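Local coordinates for dehydrogenase (Chromobacterium violaceum, PDB 3Q2I), which binds NADH and a UDP-linked acetamido sugar acid, probably oxidising the sugar at its 3'-hydroxyl on the way to 2,3-diacetamido-2,3-dideoxy-D-mannuronic acid, at residues N162-R167 against N250-I255; G179-D184 against E221-G226; G186-Q191 against M240-L245. All coordinates share one frame; numbering follows the deposited sequence.

Contact 1: residues N162-R167 against N250-I255; sequences NVFWTR and NLEGSI. With HP7 ((2S,3S,4R,5R,6R)-5-acetamido-6-[[[(2R,3S,4R,5R)-5-(2,4-dioxopyrimidin-1-yl)-3,4-dihydroxy-oxolan-2-yl]methoxy-hydroxy-phosphoryl]oxy-hydroxy-phosphoryl]oxy-3,4-dihydroxy-oxane-2-carboxylic acid), chain C.
Asn250 lies flat against the indole of Trp165, its amide plane within 9° of the ring plane, at the end of an antiparallel strand pair that runs into the UDP-sugar pocket. Asn162 with Ser254 and Phe164 with Glu252 are the hydrogen-bonded pairs of that ladder. Next to them, Leu251 N and Glu252 N both bond to Phe164 O, a classic beta bulge, with Asn250 just before it contacting the ligand.

From CB outward, Asn250 meets a different set of partners at each atom. Its CB sits between uracil O4 (3.8 Å) and Trp165 CD1, at similar distances. CG meets uracil C5 at 3.5 Å. OD1 then accepts from Thr166 N at 2.8 Å, which fixes the rotation of the amide and puts ND2 over one face of the indole; Val163 CG1 packs against the opposite face. ND2 donates to water 1 at 2.6 Å, and this water also accepts a hydrogen bond from Arg167 NH1 and donates one to phosphate oxygen O1A. Asn250 N reads uracil O4 directly.

Arg167 reaches the sugar by a bend at chi2 (-63°). NE and NH1 both bond to O'P of the sugar carboxylate (NE at 2.8 Å), NH1 also bonds to ring oxygen O5', and NH2 is tied back to Thr166 O.

Deeper along the strands, Asn162 ND2 donates to Glu252 OE1 at 3.0 Å, almost straight (171°) but from above the carboxylate plane. Ser254 OG donates to the same oxygen at 2.6 Å, meeting the anti lone pair of OE1, and Arg265 adds a salt bridge, while Asn162 OD1 pairs with Asn241. With that many donors, the buried Glu252 is probably ionised; at the ligand end, the arginine-carboxylate pairing would suit a sugar acid.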
# COMPACT_ATOMS: atom_id res chain seq x y z
N ASN A 162 -17.71 14.28 22.71
CA ASN A 162 -16.75 13.95 23.76
C ASN A 162 -17.45 13.09 24.78
O ASN A 162 -18.57 13.39 25.20
CB ASN A 162 -16.22 15.16 24.52
CG ASN A 162 -15.40 16.07 23.64
OD1 ASN A 162 -14.65 15.63 22.77
ND2 ASN A 162 -15.44 17.36 23.95
N VAL A 163 -16.82 12.00 25.15
CA VAL A 163 -17.30 11.16 26.28
C VAL A 163 -16.09 11.00 27.18
O VAL A 163 -15.21 10.16 26.94
CB VAL A 163 -17.85 9.81 25.83
CG1 VAL A 163 -18.38 9.00 27.07
CG2 VAL A 163 -19.04 10.09 24.85
N PHE A 164 -16.08 11.83 28.24
CA PHE A 164 -14.93 11.85 29.17
C PHE A 164 -15.46 11.31 30.51
O PHE A 164 -16.03 12.06 31.30
CB PHE A 164 -14.39 13.26 29.34
CG PHE A 164 -13.90 13.91 28.04
CD1 PHE A 164 -13.34 13.12 27.03
CD2 PHE A 164 -13.92 15.28 27.86
CE1 PHE A 164 -12.86 13.71 25.85
CE2 PHE A 164 -13.43 15.86 26.69
CZ PHE A 164 -12.85 15.06 25.70
N TRP A 165 -15.35 10.01 30.68
CA TRP A 165 -15.97 9.30 31.79
C TRP A 165 -14.94 8.54 32.61
O TRP A 165 -13.72 8.57 32.35
CB TRP A 165 -17.02 8.33 31.22
CG TRP A 165 -18.33 8.97 30.80
CD1 TRP A 165 -18.72 10.30 30.85
CD2 TRP A 165 -19.44 8.24 30.28
NE1 TRP A 165 -20.01 10.42 30.37
CE2 TRP A 165 -20.45 9.18 29.99
CE3 TRP A 165 -19.64 6.89 29.95
CZ2 TRP A 165 -21.69 8.78 29.44
CZ3 TRP A 165 -20.86 6.50 29.42
CH2 TRP A 165 -21.88 7.45 29.16
N THR A 166 -15.42 7.81 33.62
CA THR A 166 -14.50 7.16 34.51
C THR A 166 -14.92 5.75 34.82
O THR A 166 -16.05 5.56 35.28
CB THR A 166 -14.45 7.91 35.87
OG1 THR A 166 -14.18 9.29 35.64
CG2 THR A 166 -13.42 7.26 36.76
N ARG A 167 -14.05 4.76 34.59
CA ARG A 167 -14.33 3.36 34.91
C ARG A 167 -13.06 2.82 35.55
O ARG A 167 -11.99 2.81 34.94
CB ARG A 167 -14.63 2.49 33.68
CG ARG A 167 -15.85 2.90 32.90
CD ARG A 167 -17.11 2.78 33.75
NE ARG A 167 -18.33 3.06 32.99
CZ ARG A 167 -18.88 4.25 32.91
NH1 ARG A 167 -20.02 4.38 32.22
NH2 ARG A 167 -18.34 5.32 33.49
N ASN A 250 -16.91 11.00 36.20
CA ASN A 250 -17.47 11.40 34.90
C ASN A 250 -17.50 12.91 34.77
O ASN A 250 -17.97 13.64 35.67
CB ASN A 250 -18.88 10.87 34.67
CG ASN A 250 -18.95 9.39 34.32
OD1 ASN A 250 -17.95 8.65 34.38
ND2 ASN A 250 -20.14 8.95 33.91
N LEU A 251 -17.00 13.41 33.64
CA LEU A 251 -16.92 14.84 33.41
C LEU A 251 -17.85 15.35 32.32
O LEU A 251 -18.49 16.40 32.45
CB LEU A 251 -15.48 15.24 33.10
CG LEU A 251 -15.17 16.68 32.65
CD1 LEU A 251 -15.41 17.64 33.79
CD2 LEU A 251 -13.69 16.80 32.25
N GLU A 252 -17.93 14.65 31.19
CA GLU A 252 -18.56 15.24 30.01
C GLU A 252 -19.11 14.17 29.06
O GLU A 252 -18.47 13.11 28.86
CB GLU A 252 -17.52 16.07 29.24
CG GLU A 252 -18.08 16.72 28.02
CD GLU A 252 -17.08 17.65 27.33
OE1 GLU A 252 -17.35 18.05 26.18
OE2 GLU A 252 -16.03 18.00 27.92
N GLY A 253 -20.34 14.38 28.60
CA GLY A 253 -20.96 13.62 27.51
C GLY A 253 -21.57 14.70 26.67
O GLY A 253 -22.60 15.29 27.03
N SER A 254 -20.94 15.05 25.54
CA SER A 254 -21.39 16.22 24.79
C SER A 254 -21.38 16.01 23.29
O SER A 254 -20.65 15.16 22.78
CB SER A 254 -20.59 17.50 25.05
OG SER A 254 -19.27 17.35 24.54
N ILE A 255 -22.15 16.84 22.61
CA ILE A 255 -22.08 16.94 21.17
C ILE A 255 -22.21 18.38 20.76
O ILE A 255 -23.16 19.08 21.19
CB ILE A 255 -23.11 16.02 20.47
CG1 ILE A 255 -22.95 16.09 18.94
CG2 ILE A 255 -24.62 16.33 20.86
CD1 ILE A 255 -23.76 15.03 18.12
N1 HP7 C . -18.44 4.90 37.34
C2 HP7 C . -17.40 5.44 37.98
O2 HP7 C . -16.55 4.68 38.52
N3 HP7 C . -17.26 6.76 38.10
C4 HP7 C . -18.16 7.59 37.55
O4 HP7 C . -18.01 8.82 37.74
C5 HP7 C . -19.26 7.06 36.86
C6 HP7 C . -19.37 5.68 36.78
PA HP7 C . -23.17 4.27 35.41
PB HP7 C . -24.91 3.59 33.30
O'P HP7 C . -20.21 1.52 31.58
O'Q HP7 C . -21.32 -0.38 31.53
C1' HP7 C . -23.48 3.81 31.11
O1A HP7 C . -23.08 5.79 35.27
O1B HP7 C . -25.29 5.04 33.22
C1C HP7 C . -18.50 3.44 37.20
C2' HP7 C . -23.85 3.86 29.62
N2' HP7 C . -25.19 4.43 29.43
O2A HP7 C . -24.07 3.62 36.43
O2B HP7 C . -25.85 2.52 33.83
C2C HP7 C . -19.22 2.75 38.36
O2C HP7 C . -18.46 1.56 38.60
C3' HP7 C . -23.81 2.47 29.00
O3' HP7 C . -23.84 2.66 27.57
O3A HP7 C . -23.47 3.55 34.01
O3B HP7 C . -24.52 3.09 31.79
C3C HP7 C . -20.55 2.34 37.74
O3C HP7 C . -21.04 1.15 38.35
C4' HP7 C . -22.51 1.73 29.37
O4' HP7 C . -22.52 0.37 28.95
C4C HP7 C . -20.22 2.09 36.27
O4C HP7 C . -19.28 3.16 36.04
C5' HP7 C . -22.45 1.68 30.91
O5' HP7 C . -22.29 3.04 31.31
C5C HP7 C . -21.44 2.34 35.41
O5C HP7 C . -21.68 3.72 35.62
C6' HP7 C . -21.27 0.88 31.38
C7' HP7 C . -25.50 5.52 28.73
O7' HP7 C . -24.74 6.18 28.02
C8' HP7 C . -26.95 5.94 28.83
O HOH W 1 -21.31 6.79 33.00

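Contact 2: residues G179-D184 against E221-G226; sequences GTWEFD and EVEDTG
Val222 and Glu221 lie over one face of the Trp181 indole, and this is the dense half of the contact. Val222 CG1 stands above the six-membered ring, 3.9 Å from its centroid and 22° off the normal, and also presses on the Thr180 backbone, 3.4 Å from its carbonyl carbon. CG of Glu221 makes a second, off-centre CH-pi contact with the five-membered ring. Gly179 O accepts from two successive amides, Glu221 N at 3.3 Å and, weakly, Val222 N.

Glu221 leaves its backbone with CG between N and the carbonyl carbon (chi1 77°) and then runs extended. That course brings the carboxylate near Trp181 CD1, obliquely to the ring, where OE1 accepts from Trp181 N at 2.9 Å, the donor standing well above the carboxylate plane.

Here the wetter side begins. Water 3 donates a hydrogen bond to Glu221 OE1 and accepts one from Glu182 N; water 2, in the plane of the indole at its edge, joins Trp181 NE1 (3.0 Å) to Glu221 OE2. Both carboxylate oxygens are thus hydrated. The loop holds its own shape meanwhile: Thr180 OG1 accepts from Phe183 N in an ST motif and is hydrogen-bonded to Trp177 O, and Asp184 OD2 accepts from Gly179 N.

Residues 179-184 lie in the loop between helix 169-173 and helix 187-191. The other segment, 221-226, leads into strand 225-232. From helix 325-344, Tyr339 meets Trp181 edge-to-face and bonds Glu223 OE2, while Tyr354 of a third subunit makes another edge-to-face contact with the same indole.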
# COMPACT_ATOMS: atom_id res chain seq x y z
N GLY A 179 -14.31 -6.27 29.27
CA GLY A 179 -12.99 -5.81 28.85
C GLY A 179 -12.33 -6.69 27.81
O GLY A 179 -11.13 -6.56 27.58
N THR A 180 -13.08 -7.58 27.17
CA THR A 180 -12.57 -8.54 26.19
C THR A 180 -13.09 -8.18 24.81
O THR A 180 -14.20 -7.60 24.66
CB THR A 180 -13.01 -10.03 26.45
OG1 THR A 180 -14.45 -10.17 26.30
CG2 THR A 180 -12.59 -10.49 27.82
N TRP A 181 -12.29 -8.40 23.76
CA TRP A 181 -12.81 -8.08 22.42
C TRP A 181 -14.03 -8.97 22.09
O TRP A 181 -14.98 -8.53 21.42
CB TRP A 181 -11.77 -8.30 21.30
CG TRP A 181 -10.56 -7.44 21.38
CD1 TRP A 181 -9.26 -7.85 21.61
CD2 TRP A 181 -10.51 -6.01 21.24
NE1 TRP A 181 -8.43 -6.73 21.65
CE2 TRP A 181 -9.16 -5.62 21.36
CE3 TRP A 181 -11.46 -5.04 20.98
CZ2 TRP A 181 -8.76 -4.28 21.27
CZ3 TRP A 181 -11.06 -3.73 20.88
CH2 TRP A 181 -9.74 -3.36 21.08
N GLU A 182 -13.93 -10.23 22.48
CA GLU A 182 -14.89 -11.23 21.97
C GLU A 182 -16.26 -10.94 22.58
O GLU A 182 -17.29 -11.09 21.89
CB GLU A 182 -14.47 -12.65 22.33
CG GLU A 182 -15.46 -13.72 21.83
CD GLU A 182 -14.94 -15.16 21.99
OE1 GLU A 182 -15.58 -16.03 21.35
OE2 GLU A 182 -13.91 -15.39 22.67
N PHE A 183 -16.27 -10.57 23.86
CA PHE A 183 -17.56 -10.43 24.56
C PHE A 183 -18.03 -9.03 24.87
O PHE A 183 -19.22 -8.79 25.16
CB PHE A 183 -17.62 -11.31 25.82
CG PHE A 183 -17.46 -12.77 25.51
CD1 PHE A 183 -18.47 -13.49 24.88
CD2 PHE A 183 -16.24 -13.39 25.74
CE1 PHE A 183 -18.30 -14.84 24.54
CE2 PHE A 183 -16.06 -14.73 25.37
CZ PHE A 183 -17.08 -15.47 24.77
N ASP A 184 -17.12 -8.05 24.82
CA ASP A 184 -17.42 -6.71 25.26
C ASP A 184 -17.11 -5.60 24.24
O ASP A 184 -17.97 -4.78 23.89
CB ASP A 184 -16.68 -6.45 26.60
CG ASP A 184 -17.30 -5.35 27.46
OD1 ASP A 184 -18.36 -4.81 27.10
OD2 ASP A 184 -16.66 -4.98 28.48
N GLU A 221 -7.90 -5.96 27.61
CA GLU A 221 -7.32 -6.01 26.27
C GLU A 221 -7.97 -5.02 25.31
O GLU A 221 -7.32 -4.65 24.34
CB GLU A 221 -7.35 -7.44 25.76
CG GLU A 221 -8.75 -7.78 25.30
CD GLU A 221 -8.78 -9.13 24.63
OE1 GLU A 221 -9.87 -9.76 24.70
OE2 GLU A 221 -7.72 -9.51 24.03
N VAL A 222 -9.16 -4.52 25.63
CA VAL A 222 -9.83 -3.48 24.85
C VAL A 222 -9.39 -2.05 25.20
O VAL A 222 -8.67 -1.82 26.18
CB VAL A 222 -11.39 -3.57 24.98
CG1 VAL A 222 -11.87 -4.99 24.59
CG2 VAL A 222 -11.82 -3.17 26.42
N GLU A 223 -9.73 -1.07 24.37
CA GLU A 223 -9.33 0.31 24.62
C GLU A 223 -10.02 0.93 25.80
O GLU A 223 -11.24 0.72 25.99
CB GLU A 223 -9.45 1.19 23.36
CG GLU A 223 -10.89 1.69 23.00
CD GLU A 223 -11.86 0.68 22.43
OE1 GLU A 223 -11.49 -0.48 22.14
OE2 GLU A 223 -13.06 1.03 22.23
N ASP A 224 -9.25 1.68 26.59
CA ASP A 224 -9.84 2.61 27.53
C ASP A 224 -9.92 4.04 27.06
O ASP A 224 -10.51 4.89 27.75
CB ASP A 224 -9.19 2.49 28.95
CG ASP A 224 -7.69 2.78 28.93
OD1 ASP A 224 -7.21 3.54 28.05
OD2 ASP A 224 -7.01 2.24 29.84
N THR A 225 -9.32 4.31 25.88
CA THR A 225 -9.16 5.68 25.38
C THR A 225 -9.15 5.62 23.85
O THR A 225 -8.56 4.72 23.29
CB THR A 225 -7.80 6.26 25.85
OG1 THR A 225 -7.77 6.26 27.30
CG2 THR A 225 -7.57 7.70 25.36
N GLY A 226 -9.76 6.60 23.19
CA GLY A 226 -9.74 6.57 21.72
C GLY A 226 -10.15 7.89 21.13
O GLY A 226 -10.84 8.68 21.76
O HOH W 2 -5.80 -7.75 22.62
O HOH W 3 -11.49 -11.70 23.39

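Contact 3: residues G186-Q191 against M240-L245; sequences GAFMNQ and MNVTML. With HP7 ((2S,3S,4R,5R,6R)-5-acetamido-6-[[[(2R,3S,4R,5R)-5-(2,4-dioxopyrimidin-1-yl)-3,4-dihydroxy-oxolan-2-yl]methoxy-hydroxy-phosphoryl]oxy-hydroxy-phosphoryl]oxy-3,4-dihydroxy-oxane-2-carboxylic acid), chain C.
Phe188 turns one ring face squarely onto Val242: in the conformer described here, one of two modelled for that valine, CG2 sits 3.6 Å from the ring centroid and only 8° off the normal. In this conformer the same methyl also reaches Ala187 CB at 4.0 Å. Met240 comes to the ring another way. Fully extended, it slides past the phenyl in the opposite direction, with CG 4.0 Å from Phe188 CE1 and SD in the ring plane at its edge, a Met-aromatic contact.

This is helix-on-sheet packing in the C-terminal alpha/beta domain. The short, weakly bonded helix 187-191, with its wider pi-type turn, crosses strand 240-243 at 74°, and no hydrogen bond joins the two. Leu335, Met338 and Tyr339 of helix 325-344 also pack on Phe188.

Met244 takes over where the strand ends. Bent at chi2 (-54°) and again at chi3, its chain lies against the helix, with CG 4.1 Å from Ala187 CB and SD 3.5 Å from Gln191 CB. One residue before that glutamine, Asn190 faces the UDP-sugar: its OD1 accepts from the sugar hydroxyl O4' at 2.6 Å, and its ND2 is held by Asp184 OD1.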
# COMPACT_ATOMS: atom_id res chain seq x y z
N GLY A 186 -14.51 -2.11 23.85
CA GLY A 186 -13.99 -1.14 24.83
C GLY A 186 -14.75 0.15 24.86
O GLY A 186 -16.00 0.17 24.76
N ALA A 187 -14.04 1.22 25.17
CA ALA A 187 -14.65 2.53 25.39
C ALA A 187 -15.66 2.93 24.30
O ALA A 187 -16.69 3.57 24.58
CB ALA A 187 -13.59 3.59 25.60
N PHE A 188 -15.36 2.60 23.04
CA PHE A 188 -16.31 2.92 21.97
C PHE A 188 -17.50 1.97 21.88
O PHE A 188 -18.64 2.45 21.82
CB PHE A 188 -15.59 3.00 20.62
CG PHE A 188 -14.84 4.28 20.36
CD1 PHE A 188 -15.48 5.45 20.01
CD2 PHE A 188 -13.45 4.23 20.21
CE1 PHE A 188 -14.78 6.62 19.69
CE2 PHE A 188 -12.73 5.37 19.77
CZ PHE A 188 -13.40 6.58 19.62
N MET A 189 -17.25 0.66 21.89
CA MET A 189 -18.32 -0.32 21.62
C MET A 189 -19.23 -0.55 22.84
O MET A 189 -20.43 -0.79 22.64
CB MET A 189 -17.68 -1.64 21.21
CG MET A 189 -18.64 -2.84 21.04
SD MET A 189 -17.86 -4.26 20.28
CE MET A 189 -17.79 -3.74 18.57
N ASN A 190 -18.63 -0.47 24.02
CA ASN A 190 -19.45 -0.58 25.25
C ASN A 190 -19.80 0.83 25.74
O ASN A 190 -20.88 1.33 25.43
CB ASN A 190 -18.74 -1.38 26.35
CG ASN A 190 -19.60 -1.42 27.62
OD1 ASN A 190 -20.38 -0.50 27.84
ND2 ASN A 190 -19.56 -2.50 28.37
N GLN A 191 -18.87 1.52 26.39
CA GLN A 191 -19.30 2.63 27.26
C GLN A 191 -19.94 3.79 26.53
O GLN A 191 -21.01 4.30 26.90
CB GLN A 191 -18.18 3.08 28.21
CG GLN A 191 -17.84 2.02 29.26
CD GLN A 191 -16.86 0.98 28.74
OE1 GLN A 191 -16.02 1.24 27.86
NE2 GLN A 191 -16.95 -0.21 29.27
N MET A 240 -14.83 12.21 17.34
CA MET A 240 -15.34 11.73 18.62
C MET A 240 -14.19 11.27 19.49
O MET A 240 -13.30 10.55 19.02
CB MET A 240 -16.27 10.53 18.36
CG MET A 240 -16.84 10.09 19.71
SD MET A 240 -18.15 8.87 19.45
CE MET A 240 -18.34 8.26 21.10
N ASN A 241 -14.17 11.78 20.73
CA ASN A 241 -13.05 11.53 21.65
C ASN A 241 -13.64 10.84 22.86
O ASN A 241 -14.71 11.28 23.37
CB ASN A 241 -12.51 12.87 22.16
CG ASN A 241 -12.03 13.73 21.04
OD1 ASN A 241 -11.19 13.32 20.25
ND2 ASN A 241 -12.59 14.93 20.94
N VAL A 242 -13.05 9.74 23.30
CA VAL A 242 -13.57 9.03 24.45
C VAL A 242 -12.44 8.63 25.40
O VAL A 242 -11.38 8.16 24.95
CB VAL A 242 -14.42 7.84 23.99
CG1 VAL A 242 -15.52 8.33 23.06
CG2 VAL A 242 -13.59 6.80 23.21
N THR A 243 -12.64 8.74 26.72
CA THR A 243 -11.75 8.01 27.61
C THR A 243 -12.55 7.59 28.82
O THR A 243 -13.51 8.28 29.15
CB THR A 243 -10.51 8.81 28.08
OG1 THR A 243 -9.65 7.96 28.87
CG2 THR A 243 -10.94 10.12 28.77
N MET A 244 -12.19 6.44 29.39
CA MET A 244 -12.75 5.97 30.69
C MET A 244 -11.76 6.28 31.81
O MET A 244 -11.90 5.75 32.93
CB MET A 244 -13.07 4.47 30.62
CG MET A 244 -14.18 4.11 29.65
SD MET A 244 -15.73 5.01 29.90
CE MET A 244 -15.95 5.90 28.36
N LEU A 245 -10.78 7.13 31.55
CA LEU A 245 -9.70 7.33 32.54
C LEU A 245 -9.80 8.72 33.15
O LEU A 245 -8.80 9.21 33.69
CB LEU A 245 -8.32 7.24 31.87
CG LEU A 245 -8.09 5.91 31.16
CD1 LEU A 245 -6.68 5.90 30.57
CD2 LEU A 245 -8.37 4.71 32.07
N1 HP7 C . -18.44 4.90 37.34
C2 HP7 C . -17.40 5.44 37.98
O2 HP7 C . -16.55 4.68 38.52
N3 HP7 C . -17.26 6.76 38.10
C4 HP7 C . -18.16 7.59 37.55
O4 HP7 C . -18.01 8.82 37.74
C5 HP7 C . -19.26 7.06 36.86
C6 HP7 C . -19.37 5.68 36.78
PA HP7 C . -23.17 4.27 35.41
PB HP7 C . -24.91 3.59 33.30
O'P HP7 C . -20.21 1.52 31.58
O'Q HP7 C . -21.32 -0.38 31.53
C1' HP7 C . -23.48 3.81 31.11
O1A HP7 C . -23.08 5.79 35.27
O1B HP7 C . -25.29 5.04 33.22
C1C HP7 C . -18.50 3.44 37.20
C2' HP7 C . -23.85 3.86 29.62
N2' HP7 C . -25.19 4.43 29.43
O2A HP7 C . -24.07 3.62 36.43
O2B HP7 C . -25.85 2.52 33.83
C2C HP7 C . -19.22 2.75 38.36
O2C HP7 C . -18.46 1.56 38.60
C3' HP7 C . -23.81 2.47 29.00
O3' HP7 C . -23.84 2.66 27.57
O3A HP7 C . -23.47 3.55 34.01
O3B HP7 C . -24.52 3.09 31.79
C3C HP7 C . -20.55 2.34 37.74
O3C HP7 C . -21.04 1.15 38.35
C4' HP7 C . -22.51 1.73 29.37
O4' HP7 C . -22.52 0.37 28.95
C4C HP7 C . -20.22 2.09 36.27
O4C HP7 C . -19.28 3.16 36.04
C5' HP7 C . -22.45 1.68 30.91
O5' HP7 C . -22.29 3.04 31.31
C5C HP7 C . -21.44 2.34 35.41
O5C HP7 C . -21.68 3.72 35.62
C6' HP7 C . -21.27 0.88 31.38
C7' HP7 C . -25.50 5.52 28.73
O7' HP7 C . -24.74 6.18 28.02
C8' HP7 C . -26.95 5.94 28.83

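All three contacts belong to the large mixed sheet of the C-terminal domain and the helix and loops that pack on it. Contacts 1 and 3 are buried and adjoin: strands 156-164 and 237-243 are neighbours, joined through Val163 N and Asn241 O. Contact 1 is polar strand pairing that becomes ligand binding, whereas contact 3 is apolar, and both reach the same UDP-sugar. Contact 2 is only partly buried, with waters about its carboxylate, and does not touch contact 1. It joins contact 3 through backbone bonds between strands 225-232 and 237-243, such as Gly226 N to Val242 O, and through Val222 packing on Gly186.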